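Local coordinates for phosphopantetheine adenylyltransferase (Archaeoglobus fulgidus, PDB 3DO8), which probably catalyses the reversible transfer of an adenylyl group from ATP to 4'-phosphopantetheine, giving dephospho-CoA and pyrophosphate in coenzyme A biosynthesis, at residues A[2-7]-A[88-93]; A[8-13]-A[45-50]; A[27-32]-A[66-71]; A[34-39]-A[52-57]. All blocks are in the same frame, centred on the assembly; numbering follows the deposited sequence.

Interaction 1: residues A[2-7]-A[88-93]; sequences KVALGG and EYLVVS
Lys2 and Glu88 run side by side in the same direction from just before the starts of two neighbouring strands, and Lys2 NZ meets Glu88 OE1 at 3.2 Å in a salt bridge, coming in from above the carboxylate plane. Both chains leave with CG anti to the backbone N (chi1 -159° in Lys2, -174° in Glu88), which keeps them alongside each other. Glu88 OE2 also pairs with Lys18 of the second subunit. Beneath this pair Lys2 O takes two amides: Tyr89 N at 3.1 Å, almost in line with the carbonyl, and Glu88 N from above its plane. The ladder continues with Ala4 N to Tyr89 O and Val91 N to Ala4 O, each 2.9 Å.

Side chains alternate between faces. On one, the Val3 and Val91 side chains cross at a slant, with Val3 CG1 3.8 Å from Val91 CG2, and Val3 CG2 lies at the edge of the Tyr89 ring; helix 14-27 packs on this layer. The phenol hydroxyl of Tyr89 bonds to Asp21 of the second subunit. On the other face Ala4 CB touches Leu90 CD1 at 3.7 Å, and helix 97-110 covers Leu90. Where the strands part, a water accepting from Gly6 N lies 2.7 Å from Val91 O, to which it donates. Strand 3-7 is the middle, and 89-92 its parallel neighbour, in the helix-flanked Rossmann-like sheet of the nucleotidyltransferase fold.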
loop_
_atom_site.group_PDB
_atom_site.type_symbol
_atom_site.label_atom_id
_atom_site.label_comp_id
_atom_site.label_asym_id
_atom_site.label_seq_id
_atom_site.Cartn_x
_atom_site.Cartn_y
_atom_site.Cartn_z
ATOM N N LYS A 2 10.176 -8.795 -6.137
ATOM C CA LYS A 2 9.983 -7.763 -5.190
ATOM C C LYS A 2 8.488 -7.795 -4.773
ATOM O O LYS A 2 8.207 -7.817 -3.574
ATOM C CB LYS A 2 10.441 -6.358 -5.661
ATOM C CG LYS A 2 10.689 -5.420 -4.512
ATOM C CD LYS A 2 11.394 -4.151 -4.952
ATOM C CE LYS A 2 11.471 -3.137 -3.840
ATOM N NZ LYS A 2 12.747 -3.241 -3.110
ATOM N N VAL A 3 7.546 -7.797 -5.740
ATOM C CA VAL A 3 6.123 -7.551 -5.395
ATOM C C VAL A 3 5.182 -8.556 -6.081
ATOM O O VAL A 3 5.277 -8.762 -7.301
ATOM C CB VAL A 3 5.671 -6.131 -5.804
ATOM C CG1 VAL A 3 4.218 -5.905 -5.373
ATOM C CG2 VAL A 3 6.599 -5.067 -5.245
ATOM N N ALA A 4 4.286 -9.161 -5.293
ATOM C CA ALA A 4 3.190 -10.020 -5.738
ATOM C C ALA A 4 1.857 -9.284 -5.761
ATOM O O ALA A 4 1.570 -8.535 -4.859
ATOM C CB ALA A 4 3.053 -11.187 -4.831
ATOM N N LEU A 5 1.099 -9.496 -6.828
ATOM C CA LEU A 5 -0.240 -8.986 -7.009
ATOM C C LEU A 5 -0.991 -10.054 -7.784
ATOM O O LEU A 5 -0.460 -10.610 -8.702
ATOM C CB LEU A 5 -0.215 -7.704 -7.879
ATOM C CG LEU A 5 -1.522 -7.149 -8.395
ATOM C CD1 LEU A 5 -2.453 -6.767 -7.246
ATOM C CD2 LEU A 5 -1.240 -5.983 -9.266
ATOM N N GLY A 6 -2.239 -10.299 -7.438
ATOM C CA GLY A 6 -3.048 -11.276 -8.147
ATOM C C GLY A 6 -4.481 -10.852 -8.317
ATOM O O GLY A 6 -4.957 -9.971 -7.613
ATOM N N GLY A 7 -5.156 -11.470 -9.277
ATOM C CA GLY A 7 -6.553 -11.173 -9.512
ATOM C C GLY A 7 -7.124 -11.922 -10.694
ATOM O O GLY A 7 -6.429 -12.652 -11.385
ATOM N N GLU A 88 8.913 -9.483 -1.354
ATOM C CA GLU A 88 9.024 -8.471 -0.309
ATOM C C GLU A 88 7.648 -7.911 0.118
ATOM O O GLU A 88 7.392 -7.733 1.307
ATOM C CB GLU A 88 9.927 -7.332 -0.768
ATOM C CG GLU A 88 10.209 -6.319 0.301
ATOM C CD GLU A 88 11.372 -5.372 -0.062
ATOM O OE1 GLU A 88 12.090 -5.634 -1.066
ATOM O OE2 GLU A 88 11.568 -4.365 0.649
ATOM N N TYR A 89 6.791 -7.628 -0.863
ATOM C CA TYR A 89 5.472 -7.041 -0.638
ATOM C C TYR A 89 4.437 -7.890 -1.392
ATOM O O TYR A 89 4.711 -8.381 -2.492
ATOM C CB TYR A 89 5.415 -5.607 -1.205
ATOM C CG TYR A 89 6.246 -4.604 -0.429
ATOM C CD1 TYR A 89 5.927 -4.281 0.877
ATOM C CD2 TYR A 89 7.351 -3.983 -1.010
ATOM C CE1 TYR A 89 6.653 -3.362 1.585
ATOM C CE2 TYR A 89 8.113 -3.070 -0.290
ATOM C CZ TYR A 89 7.744 -2.761 1.013
ATOM O OH TYR A 89 8.443 -1.841 1.796
ATOM N N LEU A 90 3.250 -7.972 -0.805
ATOM C CA LEU A 90 2.084 -8.575 -1.420
ATOM C C LEU A 90 0.988 -7.524 -1.361
ATOM O O LEU A 90 0.562 -7.116 -0.265
ATOM C CB LEU A 90 1.658 -9.819 -0.639
ATOM C CG LEU A 90 0.342 -10.548 -1.019
ATOM C CD1 LEU A 90 0.180 -10.862 -2.513
ATOM C CD2 LEU A 90 0.160 -11.820 -0.119
ATOM N N VAL A 91 0.588 -7.048 -2.531
ATOM C CA VAL A 91 -0.365 -5.963 -2.674
ATOM C C VAL A 91 -1.742 -6.581 -2.900
ATOM O O VAL A 91 -1.919 -7.370 -3.832
ATOM C CB VAL A 91 -0.019 -5.009 -3.848
ATOM C CG1 VAL A 91 -1.185 -3.991 -4.050
ATOM C CG2 VAL A 91 1.300 -4.310 -3.550
ATOM N N VAL A 92 -2.686 -6.212 -2.030
ATOM C CA VAL A 92 -4.018 -6.803 -2.001
ATOM C C VAL A 92 -5.099 -5.747 -1.798
ATOM O O VAL A 92 -4.820 -4.635 -1.451
ATOM C CB VAL A 92 -4.131 -7.892 -0.887
ATOM C CG1 VAL A 92 -3.204 -9.035 -1.232
ATOM C CG2 VAL A 92 -3.845 -7.332 0.472
ATOM N N SER A 93 -6.333 -6.134 -2.078
ATOM C CA SER A 93 -7.499 -5.299 -1.873
ATOM C C SER A 93 -8.249 -5.835 -0.669
ATOM O O SER A 93 -7.865 -6.853 -0.098
ATOM C CB SER A 93 -8.394 -5.379 -3.091
ATOM O OG SER A 93 -9.050 -6.617 -3.139
HETATM O O HOH W 1 -3.210 -9.458 -4.904
#

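Interaction 2: residues A[8-13]-A[45-50]; sequences TFEPLH and IRSVLP
Glu10 drives its carboxylate into the loop 45-50 and is held there by three hydrogen bonds, joining two loops of the Rossmann-like nucleotidyltransferase fold: the one leading from strand 3-7 to helix 14-27, and the one between helices 38-44 and 51-66. OE2 uses its syn lone pair for Val48 N, 2.7 Å away in a nearly straight bond (173°). OE1 takes two donors from opposite faces of the carboxylate plane. Ser47 OG donates to Glu10 OE1 at 2.6 Å from the syn side, while Leu49 N reaches the same oxygen at 3.1 Å from above the plane. Three donors on two oxygens, one on each of three successive residues, fix the rotation of the carboxylate.

The chain gets there fully extended, with CG opposite the backbone N (chi1 -180°), and apolar groups flank it: Leu49 CD1 lies 3.9 Å from Glu10 CG, and Ile45 CD1 sits 4.0 Å from Glu10 CD. A glutamine in its place would probably leave one of the three N-H and O-H donors facing an amide NH2 instead of an acceptor, and the 45-50 loop less firmly tied.

Further out, Arg54 of helix 51-66 touches both loops, packing on Glu10 and Ser47. Thr8 OG1 is hydrogen-bonded to Thr36 at the end of strand 31-36, and the Thr8 methyl CG2 meets Ile45 CD1 tip to tip at 4.1 Å.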
loop_
_atom_site.group_PDB
_atom_site.type_symbol
_atom_site.label_atom_id
_atom_site.label_comp_id
_atom_site.label_asym_id
_atom_site.label_seq_id
_atom_site.Cartn_x
_atom_site.Cartn_y
_atom_site.Cartn_z
ATOM N N THR A 8 -8.426 -11.738 -10.880
ATOM C CA THR A 8 -9.138 -12.224 -12.049
ATOM C C THR A 8 -9.192 -11.122 -13.118
ATOM O O THR A 8 -9.062 -11.409 -14.277
ATOM C CB THR A 8 -10.558 -12.688 -11.662
ATOM O OG1 THR A 8 -10.458 -13.829 -10.825
ATOM C CG2 THR A 8 -11.362 -13.028 -12.886
ATOM N N PHE A 9 -9.367 -9.872 -12.701
ATOM C CA PHE A 9 -9.298 -8.694 -13.593
ATOM C C PHE A 9 -10.390 -8.722 -14.637
ATOM O O PHE A 9 -10.148 -8.383 -15.817
ATOM C CB PHE A 9 -7.910 -8.545 -14.255
ATOM C CG PHE A 9 -6.775 -8.428 -13.268
ATOM C CD1 PHE A 9 -6.536 -7.236 -12.589
ATOM C CD2 PHE A 9 -5.950 -9.514 -12.999
ATOM C CE1 PHE A 9 -5.471 -7.129 -11.667
ATOM C CE2 PHE A 9 -4.943 -9.432 -12.075
ATOM C CZ PHE A 9 -4.680 -8.246 -11.407
ATOM N N GLU A 10 -11.607 -9.067 -14.221
ATOM C CA GLU A 10 -12.749 -9.037 -15.138
ATOM C C GLU A 10 -13.918 -8.307 -14.519
ATOM O O GLU A 10 -14.492 -8.808 -13.549
ATOM C CB GLU A 10 -13.193 -10.439 -15.563
ATOM C CG GLU A 10 -14.392 -10.412 -16.531
ATOM C CD GLU A 10 -14.889 -11.762 -16.922
ATOM O OE1 GLU A 10 -14.078 -12.710 -16.985
ATOM O OE2 GLU A 10 -16.126 -11.895 -17.158
ATOM N N PRO A 11 -14.259 -7.125 -15.046
ATOM C CA PRO A 11 -13.458 -6.368 -15.994
ATOM C C PRO A 11 -12.295 -5.724 -15.226
ATOM O O PRO A 11 -12.200 -5.849 -13.997
ATOM C CB PRO A 11 -14.408 -5.288 -16.479
ATOM C CG PRO A 11 -15.246 -5.045 -15.352
ATOM C CD PRO A 11 -15.428 -6.351 -14.620
ATOM N N LEU A 12 -11.405 -5.085 -15.968
ATOM C CA LEU A 12 -10.281 -4.374 -15.387
ATOM C C LEU A 12 -10.757 -2.985 -14.980
ATOM O O LEU A 12 -10.928 -2.104 -15.845
ATOM C CB LEU A 12 -9.144 -4.300 -16.398
ATOM C CG LEU A 12 -7.806 -3.724 -15.911
ATOM C CD1 LEU A 12 -7.863 -2.295 -15.386
ATOM C CD2 LEU A 12 -7.227 -4.548 -14.868
ATOM N N HIS A 13 -11.013 -2.791 -13.687
ATOM C CA HIS A 13 -11.686 -1.582 -13.191
ATOM C C HIS A 13 -10.753 -0.689 -12.408
ATOM O O HIS A 13 -9.552 -0.995 -12.264
ATOM C CB HIS A 13 -12.938 -1.942 -12.383
ATOM C CG HIS A 13 -12.699 -2.827 -11.200
ATOM N ND1 HIS A 13 -11.809 -2.524 -10.186
ATOM C CD2 HIS A 13 -13.250 -4.023 -10.868
ATOM C CE1 HIS A 13 -11.849 -3.481 -9.275
ATOM N NE2 HIS A 13 -12.712 -4.404 -9.667
ATOM N N ILE A 45 -16.661 -15.426 -9.758
ATOM C CA ILE A 45 -17.639 -14.679 -10.569
ATOM C C ILE A 45 -18.161 -15.512 -11.744
ATOM O O ILE A 45 -17.651 -16.595 -12.028
ATOM C CB ILE A 45 -17.024 -13.380 -11.148
ATOM C CG1 ILE A 45 -15.735 -13.688 -11.931
ATOM C CG2 ILE A 45 -16.760 -12.383 -10.035
ATOM C CD1 ILE A 45 -15.473 -12.748 -13.091
ATOM N N ARG A 46 -19.182 -15.003 -12.426
ATOM C CA ARG A 46 -19.593 -15.579 -13.703
ATOM C C ARG A 46 -18.692 -14.941 -14.757
ATOM O O ARG A 46 -19.055 -13.947 -15.377
ATOM C CB ARG A 46 -21.069 -15.309 -14.009
ATOM C CG ARG A 46 -21.567 -15.941 -15.337
ATOM C CD ARG A 46 -22.877 -15.323 -15.812
ATOM N NE ARG A 46 -23.186 -15.666 -17.210
ATOM C CZ ARG A 46 -23.234 -14.807 -18.231
ATOM N NH1 ARG A 46 -23.002 -13.509 -18.056
ATOM N NH2 ARG A 46 -23.543 -15.253 -19.451
ATOM N N SER A 47 -17.524 -15.543 -14.939
ATOM C CA SER A 47 -16.489 -15.021 -15.832
ATOM C C SER A 47 -16.791 -15.386 -17.268
ATOM O O SER A 47 -17.011 -16.559 -17.589
ATOM C CB SER A 47 -15.121 -15.596 -15.453
ATOM O OG SER A 47 -14.109 -15.213 -16.377
ATOM N N VAL A 48 -16.775 -14.383 -18.132
ATOM C CA VAL A 48 -16.990 -14.594 -19.555
ATOM C C VAL A 48 -15.758 -14.345 -20.426
ATOM O O VAL A 48 -15.832 -14.574 -21.640
ATOM C CB VAL A 48 -18.169 -13.755 -20.059
ATOM C CG1 VAL A 48 -19.461 -14.196 -19.297
ATOM C CG2 VAL A 48 -17.901 -12.259 -19.915
ATOM N N LEU A 49 -14.625 -13.941 -19.830
ATOM C CA LEU A 49 -13.391 -13.722 -20.589
ATOM C C LEU A 49 -12.386 -14.824 -20.295
ATOM O O LEU A 49 -12.084 -15.063 -19.103
ATOM C CB LEU A 49 -12.741 -12.379 -20.225
ATOM C CG LEU A 49 -13.585 -11.112 -20.394
ATOM C CD1 LEU A 49 -12.747 -9.887 -19.990
ATOM C CD2 LEU A 49 -14.166 -10.999 -21.819
ATOM N N PRO A 50 -11.863 -15.484 -21.342
ATOM C CA PRO A 50 -10.792 -16.466 -21.140
ATOM C C PRO A 50 -9.560 -15.854 -20.483
ATOM O O PRO A 50 -9.315 -14.649 -20.615
ATOM C CB PRO A 50 -10.441 -16.900 -22.550
ATOM C CG PRO A 50 -11.712 -16.700 -23.331
ATOM C CD PRO A 50 -12.240 -15.405 -22.771
#

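Interaction 3: residues A[27-32]-A[66-71]; sequences GGRDIT and YGFEPE
Thr32 OG1 donates to Glu71 OE1 at 2.7 Å, striking the oxygen from above the carboxylate plane, 46° out of it. Glu71 gets there on an extended chain whose CG stands anti to the backbone N (chi1 177°), crossing Thr32 at a slant; the Thr32 methyl, CG2, lies 3.7 Å from the same OE1. A water links the backbones: it donates to Arg29 O and to Ile31 O, and accepts from Glu71 N at 2.9 Å.

These segments stand where two adjacent parallel strands, 31-36 and 71-75, begin, so the contact lies at the start of this pair of strands in the Rossmann-like fold. The helix before each strand is followed by a glycine with positive phi, Gly28 after helix 14-27 and Gly67 after helix 51-66. A type II' turn from Gly27 to Asp30 includes Arg29.

Arg29 then folds back over Phe68, its chain bent at chi2 and chi3. The methylene CD rests on one face of the ring, 3.5 Å from the centroid, a CH-pi contact, with Arg29 CD just 3.3 Å from Phe68 CG. The guanidinium continues past the ring to lie over Phe68 CB, its plane 23° from that of the ring. A second water accepts from Arg29 NE at 3.1 Å and reaches Glu69 O weakly. Ile31 CD1 approaches the rim of the ring, 4.3 Å from Phe68 CZ, while Ile24 of helix 14-27 and Val62 of helix 51-66 also pack against Phe68.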
loop_
_atom_site.group_PDB
_atom_site.type_symbol
_atom_site.label_atom_id
_atom_site.label_comp_id
_atom_site.label_asym_id
_atom_site.label_seq_id
_atom_site.Cartn_x
_atom_site.Cartn_y
_atom_site.Cartn_z
ATOM N N GLY A 27 7.550 -1.956 -6.813
ATOM C CA GLY A 27 8.411 -2.994 -7.389
ATOM C C GLY A 27 9.052 -2.703 -8.726
ATOM O O GLY A 27 9.969 -3.416 -9.140
ATOM N N GLY A 28 8.556 -1.685 -9.424
ATOM C CA GLY A 28 9.016 -1.400 -10.780
ATOM C C GLY A 28 8.717 -2.581 -11.674
ATOM O O GLY A 28 7.639 -3.118 -11.648
ATOM N N ARG A 29 9.716 -3.021 -12.443
ATOM C CA ARG A 29 9.599 -4.199 -13.294
ATOM C C ARG A 29 9.706 -5.520 -12.513
ATOM O O ARG A 29 9.496 -6.602 -13.092
ATOM C CB ARG A 29 10.708 -4.197 -14.309
ATOM C CG ARG A 29 10.910 -2.882 -15.089
ATOM C CD ARG A 29 10.032 -2.761 -16.249
ATOM N NE ARG A 29 10.135 -3.916 -17.156
ATOM C CZ ARG A 29 10.811 -3.973 -18.304
ATOM N NH1 ARG A 29 10.768 -5.101 -19.006
ATOM N NH2 ARG A 29 11.493 -2.927 -18.771
ATOM N N ASP A 30 10.010 -5.440 -11.216
ATOM C CA ASP A 30 10.268 -6.620 -10.381
ATOM C C ASP A 30 8.962 -6.988 -9.708
ATOM O O ASP A 30 8.891 -7.152 -8.495
ATOM C CB ASP A 30 11.343 -6.274 -9.332
ATOM C CG ASP A 30 12.055 -7.499 -8.734
ATOM O OD1 ASP A 30 11.673 -8.651 -9.031
ATOM O OD2 ASP A 30 13.019 -7.277 -7.933
ATOM N N ILE A 31 7.924 -7.077 -10.499
ATOM C CA ILE A 31 6.594 -7.466 -10.028
ATOM C C ILE A 31 6.178 -8.680 -10.836
ATOM O O ILE A 31 6.619 -8.876 -11.973
ATOM C CB ILE A 31 5.553 -6.363 -10.204
ATOM C CG1 ILE A 31 5.265 -6.045 -11.684
ATOM C CG2 ILE A 31 6.006 -5.078 -9.493
ATOM C CD1 ILE A 31 4.092 -5.107 -11.819
ATOM N N THR A 32 5.327 -9.472 -10.216
ATOM C CA THR A 32 4.649 -10.571 -10.870
ATOM C C THR A 32 3.188 -10.377 -10.655
ATOM O O THR A 32 2.749 -10.226 -9.497
ATOM C CB THR A 32 5.093 -11.925 -10.301
ATOM O OG1 THR A 32 6.515 -12.037 -10.436
ATOM C CG2 THR A 32 4.474 -13.041 -11.031
ATOM N N TYR A 66 2.456 2.479 -18.158
ATOM C CA TYR A 66 3.757 2.345 -17.493
ATOM C C TYR A 66 4.928 2.016 -18.391
ATOM O O TYR A 66 6.075 2.055 -17.930
ATOM C CB TYR A 66 3.712 1.309 -16.361
ATOM C CG TYR A 66 2.691 1.687 -15.314
ATOM C CD1 TYR A 66 3.027 2.534 -14.254
ATOM C CD2 TYR A 66 1.362 1.242 -15.381
ATOM C CE1 TYR A 66 2.073 2.904 -13.285
ATOM C CE2 TYR A 66 0.431 1.623 -14.428
ATOM C CZ TYR A 66 0.771 2.483 -13.407
ATOM O OH TYR A 66 -0.203 2.815 -12.451
ATOM N N GLY A 67 4.652 1.701 -19.650
ATOM C CA GLY A 67 5.709 1.547 -20.648
ATOM C C GLY A 67 6.507 0.265 -20.562
ATOM O O GLY A 67 7.604 0.185 -21.141
ATOM N N PHE A 68 5.964 -0.773 -19.900
ATOM C CA PHE A 68 6.545 -2.117 -20.016
ATOM C C PHE A 68 5.480 -3.202 -20.023
ATOM O O PHE A 68 4.337 -2.968 -19.625
ATOM C CB PHE A 68 7.574 -2.361 -18.919
ATOM C CG PHE A 68 6.998 -2.505 -17.560
ATOM C CD1 PHE A 68 6.823 -3.761 -17.003
ATOM C CD2 PHE A 68 6.673 -1.399 -16.784
ATOM C CE1 PHE A 68 6.311 -3.908 -15.711
ATOM C CE2 PHE A 68 6.148 -1.565 -15.492
ATOM C CZ PHE A 68 6.016 -2.829 -14.964
ATOM N N GLU A 69 5.865 -4.362 -20.537
ATOM C CA GLU A 69 5.035 -5.549 -20.454
ATOM C C GLU A 69 5.344 -6.317 -19.158
ATOM O O GLU A 69 6.462 -6.857 -18.994
ATOM C CB GLU A 69 5.347 -6.485 -21.618
ATOM C CG GLU A 69 4.380 -7.677 -21.682
ATOM C CD GLU A 69 4.832 -8.741 -22.683
ATOM O OE1 GLU A 69 5.300 -8.342 -23.767
ATOM O OE2 GLU A 69 4.730 -9.955 -22.378
ATOM N N PRO A 70 4.366 -6.422 -18.238
ATOM C CA PRO A 70 4.605 -7.091 -16.960
ATOM C C PRO A 70 4.663 -8.606 -17.112
ATOM O O PRO A 70 4.029 -9.153 -18.007
ATOM C CB PRO A 70 3.362 -6.722 -16.127
ATOM C CG PRO A 70 2.301 -6.556 -17.141
ATOM C CD PRO A 70 2.966 -5.984 -18.383
ATOM N N GLU A 71 5.391 -9.255 -16.207
ATOM C CA GLU A 71 5.354 -10.703 -16.090
ATOM C C GLU A 71 3.964 -11.113 -15.581
ATOM O O GLU A 71 3.560 -10.696 -14.479
ATOM C CB GLU A 71 6.426 -11.232 -15.103
ATOM C CG GLU A 71 6.366 -12.776 -14.909
ATOM C CD GLU A 71 7.283 -13.362 -13.837
ATOM O OE1 GLU A 71 7.658 -12.659 -12.853
ATOM O OE2 GLU A 71 7.594 -14.584 -13.984
HETATM O O HOH W 2 6.835 -7.451 -14.414
HETATM O O HOH W 3 8.906 -6.775 -16.702
#

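Interaction 4: residues A[34-39]-A[52-57]; sequences GVTSDR and AIRAEN
Arg54 lays the end of its guanidinium against the C-terminal end of strand 31-36, where both terminal nitrogens close on one carbonyl oxygen. NH2 lies 2.9 Å from Thr36 O and NH1 3.0 Å from the same atom, which sits only 8° out of the guanidinium plane. NH1 makes a further, weak bond to Thr36 OG1, whose stronger partner is Thr8. On the other side NH2 meets Asp38 OD1 at 3.1 Å, nearly along the C-O axis of the carboxylate, in a salt bridge whose two planes stand 54° apart. The same OD1 accepts from Phe51 N at the start of helix 51-66. A bend at chi3 turns the guanidinium toward these acceptors.

Val35 CG1 reaches NH1 obliquely at 3.4 Å, so the buried cation touches a methyl as well as oxygens. Its remaining donors are used too: NE bonds to Leu49 O, and NH1 also to Thr8 O. A leucine here would probably leave Thr36 O and Asp38 OD1 without the cationic donors that hold them, and the Asp38 charge without its cationic partner.

Strand segment 34-36 and helix segment 52-57 run roughly antiparallel, at 148°, with axes 8.7 Å apart. Val35 and Ala55 each touch Ile72 of strand 71-75, while Ala41 of helix 38-44 touches both Thr36 and Arg54.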
loop_
_atom_site.group_PDB
_atom_site.type_symbol
_atom_site.label_atom_id
_atom_site.label_comp_id
_atom_site.label_asym_id
_atom_site.label_seq_id
_atom_site.Cartn_x
_atom_site.Cartn_y
_atom_site.Cartn_z
ATOM N N GLY A 34 -0.277 -12.179 -11.023
ATOM C CA GLY A 34 -0.981 -13.425 -11.200
ATOM C C GLY A 34 -2.355 -13.131 -11.752
ATOM O O GLY A 34 -3.053 -12.226 -11.253
ATOM N N VAL A 35 -2.746 -13.896 -12.771
ATOM C CA VAL A 35 -4.096 -13.820 -13.313
ATOM C C VAL A 35 -4.730 -15.214 -13.157
ATOM O O VAL A 35 -4.139 -16.233 -13.553
ATOM C CB VAL A 35 -4.043 -13.343 -14.776
ATOM C CG1 VAL A 35 -5.440 -13.439 -15.421
ATOM C CG2 VAL A 35 -3.445 -11.913 -14.825
ATOM N N THR A 36 -5.930 -15.260 -12.582
ATOM C CA THR A 36 -6.571 -16.536 -12.276
ATOM C C THR A 36 -6.853 -17.340 -13.547
ATOM O O THR A 36 -7.264 -16.798 -14.578
ATOM C CB THR A 36 -7.890 -16.321 -11.518
ATOM O OG1 THR A 36 -8.698 -15.398 -12.240
ATOM C CG2 THR A 36 -7.651 -15.789 -10.104
ATOM N N SER A 37 -6.662 -18.649 -13.465
ATOM C CA SER A 37 -7.120 -19.551 -14.518
ATOM C C SER A 37 -8.648 -19.442 -14.697
ATOM O O SER A 37 -9.365 -18.960 -13.800
ATOM C CB SER A 37 -6.745 -20.986 -14.122
ATOM O OG SER A 37 -7.584 -21.384 -13.061
ATOM N N ASP A 38 -9.158 -19.915 -15.830
ATOM C CA ASP A 38 -10.615 -19.938 -16.053
ATOM C C ASP A 38 -11.347 -20.687 -14.931
ATOM O O ASP A 38 -12.380 -20.241 -14.440
ATOM C CB ASP A 38 -10.934 -20.595 -17.394
ATOM C CG ASP A 38 -10.496 -19.764 -18.574
ATOM O OD1 ASP A 38 -10.135 -18.594 -18.366
ATOM O OD2 ASP A 38 -10.492 -20.288 -19.706
ATOM N N ARG A 39 -10.783 -21.807 -14.506
ATOM C CA ARG A 39 -11.410 -22.624 -13.454
ATOM C C ARG A 39 -11.648 -21.803 -12.203
ATOM O O ARG A 39 -12.747 -21.745 -11.654
ATOM C CB ARG A 39 -10.516 -23.792 -13.088
ATOM C CG ARG A 39 -10.769 -25.045 -13.861
ATOM C CD ARG A 39 -10.349 -26.278 -13.038
ATOM N NE ARG A 39 -9.763 -27.322 -13.885
ATOM C CZ ARG A 39 -10.409 -27.984 -14.853
ATOM N NH1 ARG A 39 -11.690 -27.723 -15.144
ATOM N NH2 ARG A 39 -9.756 -28.912 -15.554
ATOM N N ALA A 52 -6.487 -15.985 -21.412
ATOM C CA ALA A 52 -5.638 -15.303 -22.376
ATOM C C ALA A 52 -6.084 -13.858 -22.623
ATOM O O ALA A 52 -5.249 -12.961 -22.774
ATOM C CB ALA A 52 -5.561 -16.103 -23.708
ATOM N N ILE A 53 -7.401 -13.633 -22.648
ATOM C CA ILE A 53 -7.933 -12.294 -22.916
ATOM C C ILE A 53 -7.722 -11.392 -21.692
ATOM O O ILE A 53 -7.291 -10.247 -21.822
ATOM C CB ILE A 53 -9.431 -12.363 -23.289
ATOM C CG1 ILE A 53 -9.609 -13.091 -24.622
ATOM C CG2 ILE A 53 -10.072 -10.978 -23.304
ATOM C CD1 ILE A 53 -8.989 -12.433 -25.807
ATOM N N ARG A 54 -8.003 -11.914 -20.500
ATOM C CA ARG A 54 -7.780 -11.164 -19.254
ATOM C C ARG A 54 -6.293 -10.798 -19.068
ATOM O O ARG A 54 -5.956 -9.658 -18.742
ATOM C CB ARG A 54 -8.349 -11.926 -18.050
ATOM C CG ARG A 54 -9.869 -12.041 -18.130
ATOM C CD ARG A 54 -10.487 -12.792 -16.965
ATOM N NE ARG A 54 -10.266 -14.225 -17.024
ATOM C CZ ARG A 54 -9.479 -14.925 -16.220
ATOM N NH1 ARG A 54 -8.757 -14.345 -15.270
ATOM N NH2 ARG A 54 -9.419 -16.241 -16.402
ATOM N N ALA A 55 -5.415 -11.761 -19.290
ATOM C CA ALA A 55 -3.967 -11.513 -19.223
ATOM C C ALA A 55 -3.549 -10.436 -20.223
ATOM O O ALA A 55 -2.803 -9.529 -19.871
ATOM C CB ALA A 55 -3.168 -12.813 -19.439
ATOM N N GLU A 56 -4.038 -10.514 -21.462
ATOM C CA GLU A 56 -3.689 -9.492 -22.466
ATOM C C GLU A 56 -4.242 -8.123 -22.114
ATOM O O GLU A 56 -3.588 -7.100 -22.322
ATOM C CB GLU A 56 -4.138 -9.918 -23.878
ATOM C CG GLU A 56 -3.277 -10.990 -24.512
ATOM C CD GLU A 56 -1.788 -10.589 -24.625
ATOM O OE1 GLU A 56 -1.479 -9.430 -25.037
ATOM O OE2 GLU A 56 -0.934 -11.437 -24.296
ATOM N N ASN A 57 -5.440 -8.096 -21.536
ATOM C CA ASN A 57 -6.004 -6.827 -21.083
ATOM C C ASN A 57 -5.116 -6.159 -20.049
ATOM O O ASN A 57 -4.875 -4.948 -20.100
ATOM C CB ASN A 57 -7.421 -6.997 -20.551
ATOM C CG ASN A 57 -8.428 -7.321 -21.662
ATOM O OD1 ASN A 57 -8.139 -7.127 -22.864
ATOM N ND2 ASN A 57 -9.622 -7.834 -21.269
#

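How the interactions relate
All four contacts belong to one parallel sheet and the loops at its ends. Strand 3-7 of interaction 1 pairs on its other edge with strand 31-36, which serves interactions 3 and 4: Val3 O bonds Thr32 N at 3.0 Å and Leu5 O bonds Gly34 N at 2.8 Å. Interactions 1 and 3 stand 12 Å apart between centres. Interactions 2 and 4, centres 8 Å apart, form a continuous network at the far end through Thr8 and Arg54. In nucleotidyltransferase relatives the HxGH motif, which His13 begins here, helps bind the nucleotide, so interaction 2 probably borders the active site; the centre of interaction 3 is about 21 Å from that of interaction 2.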